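Long-range contacts in fructose-2,6-bisphosphatase TIGAR B (Danio rerio, PDB 3E9D), which probably hydrolyses fructose-2,6-bisphosphate to fructose 6-phosphate and phosphate, lowering the level of this activator of glycolysis and so diverting sugar into the pentose phosphate pathway: residues 57-62 / 181-186; 9-14 / 215-220. All coordinates share one frame; numbering follows the deposited sequence.

Both contacts are buried and meet at one phosphate site, where the parallel neighbours 2-10 and 177-182 end in the central sheet. Contact 1 (57-62 / 181-186) places His183 against the start of helix 60-71 and uses two helix starts. Contact 2 (9-14 / 215-220), which buries more surface, lays the end of strand 2-10 and the loop after it, with His11, along a type II turn that leads into strand 220-230. Their chemistry differs accordingly: in contact 1 an imidazole ring lies among a hydroxyl, apolar side chains and one arginine, whereas contact 2 relies on backbone bonds, a stacked amide and an arginine between two phosphates. Contact 1 is nested within the loop that contact 2 closes.

Contact 1: residues 57-62 / 181-186; sequences SNLQRA and VSHGAF. With PO4 (phosphate ion), chain C.
His183 NE2 and Ser57 OG lie 2.7 Å apart in a hydrogen bond that either could donate, while His183 ND1 donates to O1 of the bound phosphate at 2.9 Å. With both ring nitrogens engaged, the imidazole is fixed in rotation. Histidine suits this place because it can bond through two points of its edge at once. Its CG stands anti to the carbonyl carbon (chi1 -56°), which turns the ring toward the 57-62 segment. The same phosphate oxygen receives Arg61 NE and NH2, each at 2.9 Å, so three N-H groups converge on it. Gly184 N, the first amide of helix 184-197, meets phosphate O2 at 2.8 Å and 174°; the helix start would probably add to the pull on the anion. The guanidinium plane stands 67° from the imidazole plane, with His183 CE1 over one guanidinium face near its rim. Apolar groups flank the ring obliquely: Leu59 CD1 is 3.5 Å from His183 NE2, and Ala62 CB, small enough to let the ring close in, is 3.8 Å from that nitrogen.

A second shell sets these groups. Ser57 OG accepts from Leu59 N at 3.1 Å, an ST turn that positions the hydroxyl just before helix 60-71, and Arg61 NH2 also reaches Gly24 O. Ala185 N and Phe186 N bind Glu89, the inferred proton donor/acceptor. The ring of His183, inferred to stabilise the transition state, meets that of His11, which carries the phosphoryl group, and touches Glu89.

Further back, Ser57 N bonds to Val181 O at 3.2 Å. Strand 177-182 runs between strands 53-56 and 2-10, and Val181 packs against Val56 of strand 53-56 and against Ala62, Thr65 and Ala66 of helix 60-71, which covers it.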
loop_
_atom_site.group_PDB
_atom_site.type_symbol
_atom_site.label_atom_id
_atom_site.label_comp_id
_atom_site.label_asym_id
_atom_site.label_seq_id
_atom_site.Cartn_x
_atom_site.Cartn_y
_atom_site.Cartn_z
ATOM N N SER A 57 6.862 5.773 -2.247
ATOM C CA SER A 57 7.856 6.192 -1.266
ATOM C C SER A 57 9.102 6.777 -1.971
ATOM O O SER A 57 9.291 6.602 -3.185
ATOM C CB SER A 57 8.219 5.049 -0.322
ATOM O OG SER A 57 9.365 4.348 -0.734
ATOM N N ASN A 58 9.903 7.498 -1.193
ATOM C CA ASN A 58 11.161 8.089 -1.624
ATOM C C ASN A 58 12.286 7.056 -1.853
ATOM O O ASN A 58 13.376 7.434 -2.264
ATOM C CB ASN A 58 11.624 9.080 -0.522
ATOM C CG ASN A 58 11.808 8.388 0.825
ATOM O OD1 ASN A 58 10.869 7.811 1.358
ATOM N ND2 ASN A 58 13.025 8.423 1.371
ATOM N N LEU A 59 12.043 5.775 -1.557
ATOM C CA LEU A 59 13.100 4.745 -1.597
ATOM C C LEU A 59 13.220 4.108 -2.989
ATOM O O LEU A 59 12.217 3.845 -3.630
ATOM C CB LEU A 59 12.872 3.674 -0.507
ATOM C CG LEU A 59 12.896 4.229 0.938
ATOM C CD1 LEU A 59 12.402 3.189 1.965
ATOM C CD2 LEU A 59 14.288 4.730 1.281
ATOM N N GLN A 60 14.460 3.915 -3.442
ATOM C CA GLN A 60 14.749 3.499 -4.818
ATOM C C GLN A 60 13.977 2.236 -5.232
ATOM O O GLN A 60 13.403 2.198 -6.325
ATOM C CB GLN A 60 16.258 3.292 -5.019
ATOM C CG GLN A 60 16.605 2.757 -6.400
ATOM C CD GLN A 60 18.094 2.583 -6.654
ATOM O OE1 GLN A 60 18.891 2.347 -5.734
ATOM N NE2 GLN A 60 18.475 2.683 -7.921
ATOM N N ARG A 61 13.954 1.219 -4.365
ATOM C CA ARG A 61 13.288 -0.053 -4.702
ATOM C C ARG A 61 11.811 0.152 -5.066
ATOM O O ARG A 61 11.284 -0.536 -5.941
ATOM C CB ARG A 61 13.456 -1.110 -3.588
ATOM C CG ARG A 61 12.936 -0.710 -2.186
ATOM C CD ARG A 61 13.622 -1.577 -1.117
ATOM N NE ARG A 61 13.126 -1.360 0.246
ATOM C CZ ARG A 61 13.653 -0.489 1.111
ATOM N NH1 ARG A 61 14.685 0.262 0.750
ATOM N NH2 ARG A 61 13.158 -0.381 2.342
ATOM N N ALA A 62 11.164 1.103 -4.387
ATOM C CA ALA A 62 9.752 1.435 -4.613
ATOM C C ALA A 62 9.571 2.308 -5.863
ATOM O O ALA A 62 8.690 2.045 -6.721
ATOM C CB ALA A 62 9.166 2.144 -3.354
ATOM N N VAL A 181 2.716 2.762 -4.092
ATOM C CA VAL A 181 3.796 1.761 -4.104
ATOM C C VAL A 181 4.657 1.975 -2.861
ATOM O O VAL A 181 5.181 3.064 -2.650
ATOM C CB VAL A 181 4.617 1.772 -5.430
ATOM C CG1 VAL A 181 5.689 0.659 -5.428
ATOM C CG2 VAL A 181 3.673 1.553 -6.628
ATOM N N SER A 182 4.783 0.932 -2.047
ATOM C CA SER A 182 5.374 1.050 -0.725
ATOM C C SER A 182 6.078 -0.251 -0.275
ATOM O O SER A 182 6.631 -1.001 -1.095
ATOM C CB SER A 182 4.291 1.506 0.293
ATOM O OG SER A 182 4.843 1.846 1.567
ATOM N N HIS A 183 6.051 -0.499 1.030
ATOM C CA HIS A 183 6.919 -1.473 1.655
ATOM C C HIS A 183 6.125 -2.402 2.583
ATOM O O HIS A 183 5.059 -2.023 3.069
ATOM C CB HIS A 183 8.001 -0.733 2.435
ATOM C CG HIS A 183 8.779 0.220 1.591
ATOM N ND1 HIS A 183 9.928 -0.149 0.932
ATOM C CD2 HIS A 183 8.551 1.514 1.264
ATOM C CE1 HIS A 183 10.383 0.881 0.240
ATOM N NE2 HIS A 183 9.565 1.903 0.428
ATOM N N GLY A 184 6.668 -3.593 2.831
ATOM C CA GLY A 184 5.933 -4.667 3.472
ATOM C C GLY A 184 5.432 -4.352 4.867
ATOM O O GLY A 184 4.249 -4.513 5.147
ATOM N N ALA A 185 6.326 -3.908 5.744
ATOM C CA ALA A 185 5.928 -3.622 7.117
ATOM C C ALA A 185 4.954 -2.449 7.154
ATOM O O ALA A 185 3.913 -2.526 7.809
ATOM C CB ALA A 185 7.133 -3.383 8.017
ATOM N N PHE A 186 5.274 -1.382 6.417
ATOM C CA PHE A 186 4.355 -0.234 6.313
ATOM C C PHE A 186 2.948 -0.615 5.816
ATOM O O PHE A 186 1.931 -0.192 6.399
ATOM C CB PHE A 186 4.936 0.830 5.386
ATOM C CG PHE A 186 4.090 2.061 5.289
ATOM C CD1 PHE A 186 4.257 3.103 6.200
ATOM C CD2 PHE A 186 3.127 2.189 4.275
ATOM C CE1 PHE A 186 3.473 4.270 6.106
ATOM C CE2 PHE A 186 2.339 3.335 4.187
ATOM C CZ PHE A 186 2.518 4.382 5.101
HETATM P P PO4 C . 10.648 -3.819 2.415
HETATM O O1 PO4 C . 11.182 -2.454 2.064
HETATM O O2 PO4 C . 9.243 -4.043 1.906
HETATM O O3 PO4 C . 11.515 -4.897 1.806
HETATM O O4 PO4 C . 10.687 -4.015 3.916
#

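Contact 2: residues 9-14 / 215-220. With PO4 (phosphate ion), chain C; PO4 (phosphate ion), chain D.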
loop_
_atom_site.group_PDB
_atom_site.type_symbol
_atom_site.label_atom_id
_atom_site.label_comp_id
_atom_site.label_asym_id
_atom_site.label_seq_id
_atom_site.Cartn_x
_atom_site.Cartn_y
_atom_site.Cartn_z
ATOM N N VAL A 9 0.724 -1.600 -3.816
ATOM C CA VAL A 9 1.685 -2.599 -4.277
ATOM C C VAL A 9 2.973 -2.504 -3.467
ATOM O O VAL A 9 3.521 -1.415 -3.297
ATOM C CB VAL A 9 1.999 -2.420 -5.805
ATOM C CG1 VAL A 9 2.924 -3.544 -6.337
ATOM C CG2 VAL A 9 0.700 -2.330 -6.629
ATOM N N ARG A 10 3.454 -3.632 -2.948
ATOM C CA ARG A 10 4.799 -3.660 -2.356
ATOM C C ARG A 10 5.880 -3.690 -3.468
ATOM O O ARG A 10 5.693 -4.326 -4.512
ATOM C CB ARG A 10 4.956 -4.867 -1.416
ATOM C CG ARG A 10 6.367 -4.973 -0.784
ATOM C CD ARG A 10 6.488 -6.171 0.172
ATOM N NE ARG A 10 7.850 -6.265 0.674
ATOM C CZ ARG A 10 8.475 -7.410 0.941
ATOM N NH1 ARG A 10 7.867 -8.588 0.764
ATOM N NH2 ARG A 10 9.720 -7.369 1.369
ATOM N N HIS A 11 7.013 -3.035 -3.238
ATOM C CA HIS A 11 8.113 -3.015 -4.217
ATOM C C HIS A 11 8.574 -4.447 -4.574
ATOM O O HIS A 11 8.382 -5.402 -3.794
ATOM C CB HIS A 11 9.310 -2.214 -3.651
ATOM C CG HIS A 11 10.010 -2.932 -2.544
ATOM N ND1 HIS A 11 10.971 -3.890 -2.781
ATOM C CD2 HIS A 11 9.831 -2.898 -1.202
ATOM C CE1 HIS A 11 11.372 -4.408 -1.633
ATOM N NE2 HIS A 11 10.692 -3.829 -0.658
ATOM N N GLY A 12 9.249 -4.575 -5.714
ATOM C CA GLY A 12 9.802 -5.866 -6.144
ATOM C C GLY A 12 11.008 -6.282 -5.318
ATOM O O GLY A 12 11.623 -5.451 -4.662
ATOM N N GLU A 13 11.354 -7.564 -5.377
ATOM C CA GLU A 13 12.487 -8.127 -4.630
ATOM C C GLU A 13 13.837 -7.407 -4.794
ATOM O O GLU A 13 14.218 -7.038 -5.914
ATOM C CB GLU A 13 12.659 -9.593 -5.017
ATOM C CG GLU A 13 13.489 -10.373 -4.039
ATOM C CD GLU A 13 13.597 -11.826 -4.434
ATOM O OE1 GLU A 13 12.657 -12.612 -4.171
ATOM O OE2 GLU A 13 14.628 -12.179 -5.009
ATOM N N THR A 14 14.527 -7.193 -3.666
ATOM C CA THR A 14 15.926 -6.740 -3.652
ATOM C C THR A 14 16.795 -7.909 -3.204
ATOM O O THR A 14 16.280 -8.937 -2.724
ATOM C CB THR A 14 16.148 -5.575 -2.662
ATOM O OG1 THR A 14 15.848 -6.033 -1.338
ATOM C CG2 THR A 14 15.253 -4.379 -3.006
ATOM N N CYS A 215 2.749 -8.959 3.142
ATOM C CA CYS A 215 2.607 -8.781 1.692
ATOM C C CYS A 215 3.840 -9.280 0.945
ATOM O O CYS A 215 4.969 -8.918 1.310
ATOM C CB CYS A 215 2.369 -7.317 1.329
ATOM S SG CYS A 215 1.905 -7.117 -0.443
ATOM N N PRO A 216 3.642 -10.105 -0.102
ATOM C CA PRO A 216 4.831 -10.536 -0.869
ATOM C C PRO A 216 5.351 -9.394 -1.718
ATOM O O PRO A 216 4.662 -8.388 -1.874
ATOM C CB PRO A 216 4.304 -11.662 -1.767
ATOM C CG PRO A 216 2.813 -11.420 -1.861
ATOM C CD PRO A 216 2.398 -10.743 -0.570
ATOM N N ASN A 217 6.560 -9.544 -2.254
ATOM C CA ASN A 217 7.092 -8.575 -3.212
ATOM C C ASN A 217 6.138 -8.435 -4.411
ATOM O O ASN A 217 5.774 -9.436 -5.045
ATOM C CB ASN A 217 8.473 -9.015 -3.700
ATOM C CG ASN A 217 9.555 -8.808 -2.669
ATOM O OD1 ASN A 217 10.153 -9.769 -2.208
ATOM N ND2 ASN A 217 9.839 -7.554 -2.328
ATOM N N THR A 218 5.747 -7.197 -4.714
ATOM C CA THR A 218 4.721 -6.874 -5.729
ATOM C C THR A 218 3.313 -7.441 -5.456
ATOM O O THR A 218 2.473 -7.469 -6.357
ATOM C CB THR A 218 5.170 -7.151 -7.215
ATOM O OG1 THR A 218 5.179 -8.563 -7.489
ATOM C CG2 THR A 218 6.545 -6.561 -7.477
ATOM N N GLY A 219 3.056 -7.856 -4.216
ATOM C CA GLY A 219 1.705 -8.275 -3.819
ATOM C C GLY A 219 0.802 -7.058 -3.908
ATOM O O GLY A 219 1.238 -5.925 -3.612
ATOM N N ILE A 220 -0.441 -7.285 -4.340
ATOM C CA ILE A 220 -1.345 -6.200 -4.703
ATOM C C ILE A 220 -2.614 -6.247 -3.849
ATOM O O ILE A 220 -3.258 -7.308 -3.755
ATOM C CB ILE A 220 -1.751 -6.272 -6.219
ATOM C CG1 ILE A 220 -0.505 -6.351 -7.123
ATOM C CG2 ILE A 220 -2.611 -5.072 -6.583
ATOM C CD1 ILE A 220 -0.816 -6.605 -8.601
HETATM P P PO4 C . 10.648 -3.819 2.415
HETATM O O1 PO4 C . 11.182 -2.454 2.064
HETATM O O2 PO4 C . 9.243 -4.043 1.906
HETATM O O3 PO4 C . 11.515 -4.897 1.806
HETATM O O4 PO4 C . 10.687 -4.015 3.916
HETATM P P PO4 D . 10.340 -11.211 1.165
HETATM O O1 PO4 D . 10.659 -10.049 2.081
HETATM O O2 PO4 D . 8.845 -11.206 0.857
HETATM O O3 PO4 D . 11.147 -11.137 -0.124
HETATM O O4 PO4 D . 10.723 -12.510 1.869
HETATM O O HOH W 1 10.025 -12.059 -3.727
#
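His11 O is gripped by Asn217 ND2 at 3.0 Å, almost straight at 171°, and more weakly by Thr218 N at 3.3 Å. Asn217 suits this place because its ND2 can donate twice: in the amide plane to His11 O, and again to Asn17. The same nitrogen lies 3.5 Å above the centre of the Arg10 guanidinium, the amide stacked on it with planes 24° apart. Arg10 has CG anti to the backbone N (chi1 179°) and runs extended past Pro216 O, which carries its flat end between two phosphates. Its NE meets O2 of the first (chain C) at 2.9 Å; NH1 meets O2 of the second (chain D) at 2.8 Å and also donates to Cys215 O, while NH2 reaches both ions. A leucine in place of Arg10 would probably leave both phosphates and Cys215 O without these donors and the Asn217 amide without its stacking partner.

The backbone sets this arrangement. Arg10 N bonds to Gly219 O at 3.3 Å, and a type II turn from Pro216 to Gly219 folds Asn217 over Arg10. Val9 and Ile220 form an antiparallel, non-hydrogen-bonded pair where strands 2-10 and 220-230 meet. Arg10, His11 and Gly12 form the RHG signature of histidine phosphatases. His11 carries the phosphoryl group in catalysis, and the Arg10 bonds to the first phosphate, probably from the crystallisation liquor, are consistent with a pocket that would hold a substrate phosphate near His11.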